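Local coordinates for proton-dependent oligopeptide transporter family protein (Xanthomonas campestris, PDB 6EI3), which probably carries short peptides across the bacterial membrane together with protons, as other POT-family members of the major facilitator superfamily do, and was crystallised in an auto-inhibited state, at residues V314-E319 with A397-P402; Q330-N335 with L401-L406. One frame throughout, in Å; residues are numbered along the deposited sequence.

Contact 1 of 2, residues V314-E319 with A397-P402; sequences VLQGRE and AWQILP. With 78M ((2S)-2,3-dihydroxypropyl(7Z)-pentadec-7-enoate), chain E; 78M ((2S)-2,3-dihydroxypropyl(7Z)-pentadec-7-enoate), chain F.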
loop_
_atom_site.group_PDB
_atom_site.type_symbol
_atom_site.label_atom_id
_atom_site.label_comp_id
_atom_site.label_asym_id
_atom_site.label_seq_id
_atom_site.Cartn_x
_atom_site.Cartn_y
_atom_site.Cartn_z
ATOM N N VAL A 314 14.032 -9.529 -4.101
ATOM C CA VAL A 314 14.760 -10.355 -3.115
ATOM C C VAL A 314 15.182 -11.665 -3.767
ATOM O O VAL A 314 16.341 -12.078 -3.627
ATOM C CB VAL A 314 13.970 -10.580 -1.791
ATOM C CG1 VAL A 314 14.627 -11.657 -0.936
ATOM C CG2 VAL A 314 13.836 -9.278 -1.002
ATOM N N LEU A 315 14.247 -12.304 -4.503
ATOM C CA LEU A 315 14.482 -13.571 -5.199
ATOM C C LEU A 315 15.587 -13.421 -6.232
ATOM O O LEU A 315 16.358 -14.347 -6.428
ATOM C CB LEU A 315 13.188 -14.084 -5.845
ATOM C CG LEU A 315 12.101 -14.522 -4.857
ATOM C CD1 LEU A 315 10.750 -14.696 -5.547
ATOM C CD2 LEU A 315 12.534 -15.777 -4.030
ATOM N N GLN A 316 15.665 -12.259 -6.893
ATOM C CA GLN A 316 16.744 -11.954 -7.831
ATOM C C GLN A 316 18.048 -11.806 -7.038
ATOM O O GLN A 316 19.042 -12.432 -7.384
ATOM C CB GLN A 316 16.468 -10.654 -8.620
ATOM C CG GLN A 316 17.604 -10.326 -9.592
ATOM C CD GLN A 316 17.410 -9.036 -10.337
ATOM O OE1 GLN A 316 17.496 -7.952 -9.774
ATOM N NE2 GLN A 316 17.240 -9.129 -11.636
ATOM N N GLY A 317 18.020 -10.984 -5.987
ATOM C CA GLY A 317 19.174 -10.705 -5.134
ATOM C C GLY A 317 19.906 -11.939 -4.633
ATOM O O GLY A 317 21.138 -11.971 -4.610
ATOM N N ARG A 318 19.145 -12.984 -4.267
ATOM C CA ARG A 318 19.657 -14.263 -3.750
ATOM C C ARG A 318 20.606 -14.964 -4.719
ATOM O O ARG A 318 21.477 -15.693 -4.271
ATOM C CB ARG A 318 18.489 -15.206 -3.418
ATOM C CG ARG A 318 17.696 -14.802 -2.163
ATOM C CD ARG A 318 16.663 -15.869 -1.816
ATOM N NE ARG A 318 17.288 -17.109 -1.336
ATOM C CZ ARG A 318 17.253 -18.273 -1.979
ATOM N NH1 ARG A 318 16.594 -18.389 -3.128
ATOM N NH2 ARG A 318 17.846 -19.337 -1.465
ATOM N N GLU A 319 20.426 -14.761 -6.036
ATOM C CA GLU A 319 21.262 -15.379 -7.067
ATOM C C GLU A 319 22.431 -14.481 -7.499
ATOM O O GLU A 319 23.179 -14.847 -8.389
ATOM C CB GLU A 319 20.407 -15.789 -8.285
ATOM C CG GLU A 319 19.217 -16.683 -7.951
ATOM C CD GLU A 319 19.507 -18.004 -7.259
ATOM O OE1 GLU A 319 20.444 -18.716 -7.691
ATOM O OE2 GLU A 319 18.779 -18.336 -6.295
ATOM N N ALA A 397 25.291 -5.285 -5.747
ATOM C CA ALA A 397 25.373 -3.814 -5.783
ATOM C C ALA A 397 24.716 -3.252 -7.046
ATOM O O ALA A 397 24.310 -2.095 -7.051
ATOM C CB ALA A 397 26.830 -3.353 -5.689
ATOM N N TRP A 398 24.561 -4.072 -8.106
ATOM C CA TRP A 398 23.841 -3.649 -9.324
ATOM C C TRP A 398 22.387 -3.282 -9.009
ATOM O O TRP A 398 21.811 -2.463 -9.726
ATOM C CB TRP A 398 23.862 -4.745 -10.395
ATOM C CG TRP A 398 25.030 -4.656 -11.326
ATOM C CD1 TRP A 398 26.108 -5.486 -11.367
ATOM C CD2 TRP A 398 25.253 -3.653 -12.323
ATOM N NE1 TRP A 398 26.962 -5.100 -12.374
ATOM C CE2 TRP A 398 26.470 -3.967 -12.968
ATOM C CE3 TRP A 398 24.556 -2.494 -12.719
ATOM C CZ2 TRP A 398 27.001 -3.178 -14.000
ATOM C CZ3 TRP A 398 25.067 -1.733 -13.762
ATOM C CH2 TRP A 398 26.276 -2.077 -14.390
ATOM N N GLN A 399 21.793 -3.857 -7.930
ATOM C CA GLN A 399 20.396 -3.506 -7.546
ATOM C C GLN A 399 20.242 -2.052 -7.030
ATOM O O GLN A 399 19.108 -1.581 -6.938
ATOM C CB GLN A 399 19.792 -4.481 -6.528
ATOM C CG GLN A 399 19.604 -5.907 -7.026
ATOM C CD GLN A 399 18.700 -6.701 -6.114
ATOM O OE1 GLN A 399 18.754 -6.591 -4.873
ATOM N NE2 GLN A 399 17.899 -7.581 -6.712
ATOM N N ILE A 400 21.366 -1.342 -6.715
ATOM C CA ILE A 400 21.356 0.087 -6.309
ATOM C C ILE A 400 20.684 0.908 -7.443
ATOM O O ILE A 400 19.892 1.799 -7.144
ATOM C CB ILE A 400 22.803 0.638 -6.023
ATOM C CG1 ILE A 400 23.425 0.013 -4.745
ATOM C CG2 ILE A 400 22.814 2.195 -5.924
ATOM C CD1 ILE A 400 24.989 0.247 -4.572
ATOM N N LEU A 401 21.025 0.614 -8.729
ATOM C CA LEU A 401 20.451 1.300 -9.904
ATOM C C LEU A 401 18.907 1.222 -9.904
ATOM O O LEU A 401 18.295 2.278 -9.760
ATOM C CB LEU A 401 21.068 0.823 -11.228
ATOM C CG LEU A 401 20.484 1.397 -12.533
ATOM C CD1 LEU A 401 20.710 2.916 -12.643
ATOM C CD2 LEU A 401 21.098 0.700 -13.737
ATOM N N PRO A 402 18.243 0.040 -9.934
ATOM C CA PRO A 402 16.767 0.056 -9.847
ATOM C C PRO A 402 16.229 0.563 -8.505
ATOM O O PRO A 402 15.151 1.125 -8.508
ATOM C CB PRO A 402 16.365 -1.394 -10.142
ATOM C CG PRO A 402 17.584 -2.221 -9.834
ATOM C CD PRO A 402 18.751 -1.334 -10.175
HETATM O O21 78M E . 31.573 -5.275 -9.067
HETATM C C20 78M E . 30.572 -4.858 -9.988
HETATM C C18 78M E . 30.050 -3.480 -9.653
HETATM O O19 78M E . 29.612 -3.448 -8.293
HETATM C C17 78M E . 28.905 -3.069 -10.545
HETATM O O2 78M E . 28.595 -1.670 -10.327
HETATM C C1 78M E . 27.542 -1.364 -9.558
HETATM O O1 78M E . 27.039 -2.125 -8.780
HETATM C C2 78M E . 27.065 0.039 -9.807
HETATM C C3 78M E . 25.543 0.148 -9.848
HETATM C C4 78M E . 25.020 1.461 -10.413
HETATM C C5 78M E . 24.893 2.603 -9.411
HETATM C C6 78M E . 23.994 3.743 -9.891
HETATM C C7 78M E . 24.041 4.950 -9.012
HETATM C C8 78M E . 23.010 5.553 -8.450
HETATM C C9 78M E . 23.057 6.776 -7.577
HETATM C C10 78M E . 23.189 6.486 -6.071
HETATM C C11 78M E . 24.607 6.183 -5.578
HETATM C C12 78M E . 25.452 7.402 -5.221
HETATM C C13 78M E . 26.746 7.060 -4.492
HETATM C C15 78M E . 28.752 7.885 -3.179
HETATM C C14 78M E . 27.534 8.265 -3.998
HETATM O O21 78M F . 27.883 -7.415 -17.285
HETATM C C20 78M F . 26.541 -7.077 -17.606
HETATM C C18 78M F . 26.442 -5.628 -18.023
HETATM O O19 78M F . 26.820 -4.768 -16.946
HETATM C C17 78M F . 25.085 -5.258 -18.582
HETATM O O2 78M F . 24.130 -5.072 -17.507
HETATM C C1 78M F . 23.809 -3.817 -17.167
HETATM O O1 78M F . 24.461 -2.850 -17.472
HETATM C C2 78M F . 22.532 -3.773 -16.377
HETATM C C3 78M F . 22.155 -2.374 -15.892
HETATM C C4 78M F . 20.806 -1.897 -16.401
HETATM C C5 78M F . 20.854 -0.969 -17.605
HETATM C C6 78M F . 19.473 -0.655 -18.184
HETATM C C7 78M F . 19.110 0.794 -18.122
HETATM C C8 78M F . 18.499 1.412 -17.124
HETATM C C9 78M F . 18.131 2.864 -17.058
HETATM C C10 78M F . 19.339 3.808 -16.996
HETATM C C11 78M F . 19.046 5.233 -17.447
HETATM C C12 78M F . 18.479 6.145 -16.370
HETATM C C13 78M F . 17.912 7.447 -16.908
HETATM C C15 78M F . 16.866 9.685 -16.405
HETATM C C14 78M F . 17.445 8.411 -15.833
#

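Contact 2 of 2, residues Q330-N335 with L401-L406; sequences QMQALN and LPYALL. With 78M ((2S)-2,3-dihydroxypropyl(7Z)-pentadec-7-enoate), chain K.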
loop_
_atom_site.group_PDB
_atom_site.type_symbol
_atom_site.label_atom_id
_atom_site.label_comp_id
_atom_site.label_asym_id
_atom_site.label_seq_id
_atom_site.Cartn_x
_atom_site.Cartn_y
_atom_site.Cartn_z
ATOM N N GLN A 330 18.763 -7.517 2.821
ATOM C CA GLN A 330 19.332 -6.256 3.322
ATOM C C GLN A 330 19.269 -5.095 2.315
ATOM O O GLN A 330 19.298 -3.935 2.729
ATOM C CB GLN A 330 20.764 -6.453 3.804
ATOM C CG GLN A 330 20.867 -7.336 5.045
ATOM C CD GLN A 330 22.305 -7.464 5.422
ATOM O OE1 GLN A 330 23.065 -8.144 4.760
ATOM N NE2 GLN A 330 22.719 -6.731 6.432
ATOM N N MET A 331 19.163 -5.405 1.001
ATOM C CA MET A 331 19.083 -4.380 -0.048
ATOM C C MET A 331 17.856 -3.497 0.141
ATOM O O MET A 331 17.865 -2.358 -0.317
ATOM C CB MET A 331 19.049 -5.010 -1.453
ATOM C CG MET A 331 20.370 -5.668 -1.849
ATOM S SD MET A 331 21.818 -4.574 -1.803
ATOM C CE MET A 331 21.632 -3.699 -3.351
ATOM N N GLN A 332 16.806 -4.018 0.814
ATOM C CA GLN A 332 15.588 -3.262 1.095
ATOM C C GLN A 332 15.858 -2.015 1.936
ATOM O O GLN A 332 15.080 -1.077 1.863
ATOM C CB GLN A 332 14.496 -4.149 1.701
ATOM C CG GLN A 332 13.926 -5.143 0.675
ATOM C CD GLN A 332 13.154 -6.230 1.366
ATOM O OE1 GLN A 332 11.941 -6.171 1.485
ATOM N NE2 GLN A 332 13.837 -7.216 1.900
ATOM N N ALA A 333 17.016 -1.953 2.649
ATOM C CA ALA A 333 17.399 -0.765 3.429
ATOM C C ALA A 333 17.650 0.433 2.516
ATOM O O ALA A 333 17.627 1.573 2.983
ATOM C CB ALA A 333 18.639 -1.055 4.248
ATOM N N LEU A 334 17.900 0.180 1.215
ATOM C CA LEU A 334 18.161 1.270 0.274
ATOM C C LEU A 334 16.953 2.142 0.049
ATOM O O LEU A 334 17.118 3.325 -0.205
ATOM C CB LEU A 334 18.674 0.764 -1.078
ATOM C CG LEU A 334 20.084 0.195 -1.132
ATOM C CD1 LEU A 334 20.335 -0.396 -2.502
ATOM C CD2 LEU A 334 21.141 1.267 -0.843
ATOM N N ASN A 335 15.745 1.579 0.145
ATOM C CA ASN A 335 14.547 2.362 -0.076
ATOM C C ASN A 335 14.386 3.508 0.955
ATOM O O ASN A 335 14.398 4.666 0.513
ATOM C CB ASN A 335 13.326 1.482 -0.180
ATOM C CG ASN A 335 12.067 2.276 -0.309
ATOM O OD1 ASN A 335 11.214 2.235 0.564
ATOM N ND2 ASN A 335 11.944 3.039 -1.391
ATOM N N LEU A 401 21.025 0.614 -8.729
ATOM C CA LEU A 401 20.451 1.300 -9.904
ATOM C C LEU A 401 18.907 1.222 -9.904
ATOM O O LEU A 401 18.295 2.278 -9.760
ATOM C CB LEU A 401 21.068 0.823 -11.228
ATOM C CG LEU A 401 20.484 1.397 -12.533
ATOM C CD1 LEU A 401 20.710 2.916 -12.643
ATOM C CD2 LEU A 401 21.098 0.700 -13.737
ATOM N N PRO A 402 18.243 0.040 -9.934
ATOM C CA PRO A 402 16.767 0.056 -9.847
ATOM C C PRO A 402 16.229 0.563 -8.505
ATOM O O PRO A 402 15.151 1.125 -8.508
ATOM C CB PRO A 402 16.365 -1.394 -10.142
ATOM C CG PRO A 402 17.584 -2.221 -9.834
ATOM C CD PRO A 402 18.751 -1.334 -10.175
ATOM N N TYR A 403 16.968 0.431 -7.377
ATOM C CA TYR A 403 16.478 1.008 -6.118
ATOM C C TYR A 403 16.391 2.538 -6.239
ATOM O O TYR A 403 15.397 3.126 -5.819
ATOM C CB TYR A 403 17.356 0.623 -4.903
ATOM C CG TYR A 403 16.752 -0.516 -4.112
ATOM C CD1 TYR A 403 15.688 -0.295 -3.240
ATOM C CD2 TYR A 403 17.145 -1.831 -4.339
ATOM C CE1 TYR A 403 15.048 -1.350 -2.598
ATOM C CE2 TYR A 403 16.546 -2.892 -3.663
ATOM C CZ TYR A 403 15.498 -2.646 -2.795
ATOM O OH TYR A 403 14.890 -3.687 -2.156
ATOM N N ALA A 404 17.424 3.169 -6.826
ATOM C CA ALA A 404 17.481 4.626 -7.009
ATOM C C ALA A 404 16.348 5.095 -7.904
ATOM O O ALA A 404 15.628 6.034 -7.553
ATOM C CB ALA A 404 18.834 5.042 -7.599
ATOM N N LEU A 405 16.166 4.410 -9.045
ATOM C CA LEU A 405 15.128 4.750 -10.010
ATOM C C LEU A 405 13.742 4.600 -9.406
ATOM O O LEU A 405 12.945 5.540 -9.483
ATOM C CB LEU A 405 15.272 3.911 -11.297
ATOM C CG LEU A 405 16.523 4.200 -12.150
ATOM C CD1 LEU A 405 16.836 3.041 -13.059
ATOM C CD2 LEU A 405 16.378 5.523 -12.956
ATOM N N LEU A 406 13.483 3.444 -8.744
ATOM C CA LEU A 406 12.180 3.157 -8.124
ATOM C C LEU A 406 11.825 4.110 -6.966
ATOM O O LEU A 406 10.670 4.518 -6.862
ATOM C CB LEU A 406 12.076 1.685 -7.688
ATOM C CG LEU A 406 10.775 1.253 -6.972
ATOM C CD1 LEU A 406 9.547 1.306 -7.913
ATOM C CD2 LEU A 406 10.930 -0.109 -6.346
HETATM O O21 78M K . 31.257 -4.259 -6.274
HETATM C C20 78M K . 32.111 -3.925 -5.191
HETATM C C18 78M K . 31.310 -3.648 -3.941
HETATM O O19 78M K . 30.401 -2.563 -4.166
HETATM C C17 78M K . 32.182 -3.364 -2.738
HETATM O O2 78M K . 31.258 -3.458 -1.627
HETATM C C1 78M K . 31.484 -4.369 -0.670
HETATM O O1 78M K . 32.515 -4.976 -0.540
HETATM C C2 78M K . 30.271 -4.561 0.189
HETATM C C3 78M K . 29.244 -5.449 -0.492
HETATM C C4 78M K . 27.894 -5.437 0.200
HETATM C C5 78M K . 26.725 -5.706 -0.741
HETATM C C6 78M K . 26.371 -4.544 -1.679
HETATM C C7 78M K . 25.797 -3.394 -0.921
HETATM C C8 78M K . 25.092 -2.393 -1.397
HETATM C C9 78M K . 24.528 -1.275 -0.580
HETATM C C10 78M K . 23.181 -1.652 0.054
HETATM C C11 78M K . 23.240 -2.211 1.475
HETATM C C12 78M K . 23.327 -1.172 2.585
HETATM C C13 78M K . 22.105 -0.273 2.710
HETATM C C15 78M K . 21.079 1.780 3.734
HETATM C C14 78M K . 22.305 0.911 3.636
#

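Contact 1 of 2, residues V314-E319 with A397-P402
Q399 and Q316 meet through their side-chain amides, a small example of how two helix ends in a membrane protein can be joined by polar groups that are themselves buried. Q399 sits where a 3-10 turn leads into helix 400-424, and Q316 and G317 lie near the end of the short helix 312-317. The bond runs from Q399 NE2 to Q316 OE1 over 3.1 Å and is nearly straight, with an N-H...O angle of 169°. It reaches OE1 on a lone pair in the carbonyl plane, and the acceptor lies almost exactly in the amide plane of Q399, although the two amides are turned 48° against each other. The two chains run past each other in opposite directions, and Q316, with CG anti to the backbone N (chi1 179°) and extended beyond it, carries OE1 to Q399 NE2. G317, lacking a side chain, lets the Q399 amide come close to the helix backbone: OE1 of Q399 is 4.1 Å from G317 CA, while NE2 of Q399 and N of G317, 3.5 Å apart, are both donors and form no bond. Q399 NE2 also donates to the carbonyl of W313, and Q316 NE2 reaches V381 O and Q385 OE1 on helix 363-389. On the membrane side of the second segment, W398 packs its indole between two monoacylglycerol molecules. The amides form a short chain of hydrogen bonds: Q399 NE2 has two acceptors on the short helix, which should fix its rotation, and Q316 passes the linkage on to a third helix.

Contact 2 of 2, residues Q330-N335 with L401-L406
Two transmembrane helices of the C-terminal part of this major facilitator fold, 334-357 and 400-424, meet near their starts, where a 3-10 turn (330-333) leads into the first; the contact illustrates how one aromatic side chain, Y403, can fill such a junction. Its ring lies against the turn, and M331 O stands 3.4 Å above one face, offset toward the rim and nearest to Y403 CZ. The same carbonyl accepts the backbone N-H of L334. L334 crosses the tyrosine at about a right angle: its CB makes an off-centre CH-pi contact, 4.2 Å from the ring centroid and 29° off the normal, and its CD1 lies 3.9 Å from Y403 CG. On the lipid side, L334 CD2 and M331 SD each come to 3.7 Å from C10 of a monoacylglycerol chain, while M331 CB packs on Y403 CE2. At the phenolic end, Q332 CG comes to 3.3 Å from Y403 OH, a packing contact, since Q332 NE2 donates to N23 O and S329 O. N335 likewise meets the ring through CB, 4.1 Å from CE1 of Y403, while its ND2 binds E410 and T407 farther along helix 400-424. The chi1 of Y403, -100°, lies off the staggered positions, and in this rotation the ring has M331 O over one face; W313 meets it edge-to-face. The interface therefore rests on close packing round one ring, mostly of carbon atoms, with one backbone carbonyl oxygen over its face, while Q332 NE2 and N335 ND2 are hydrogen-bonded to other residues.

Contact 1 and contact 2 are successive levels of one interface, with centres 9 Å apart, and they share L401 and P402 on the start of helix 400-424. The 3-10 turn before that helix presents Q399 to the short helix 312-317 and, four residues on, the helix presents Y403 to the start of helix 334-357, the next helix in the chain. The levels also touch directly: Q399 OE1 lies 3.6 Å from M331 CG, and I400 CG1 lies 3.8 Å from L334 CD1. W313 links them further, accepting from Q399 and packing its ring against Y403. Lipid borders both, with M331, A333, L334 and A397 lining the pocket of one monoacylglycerol.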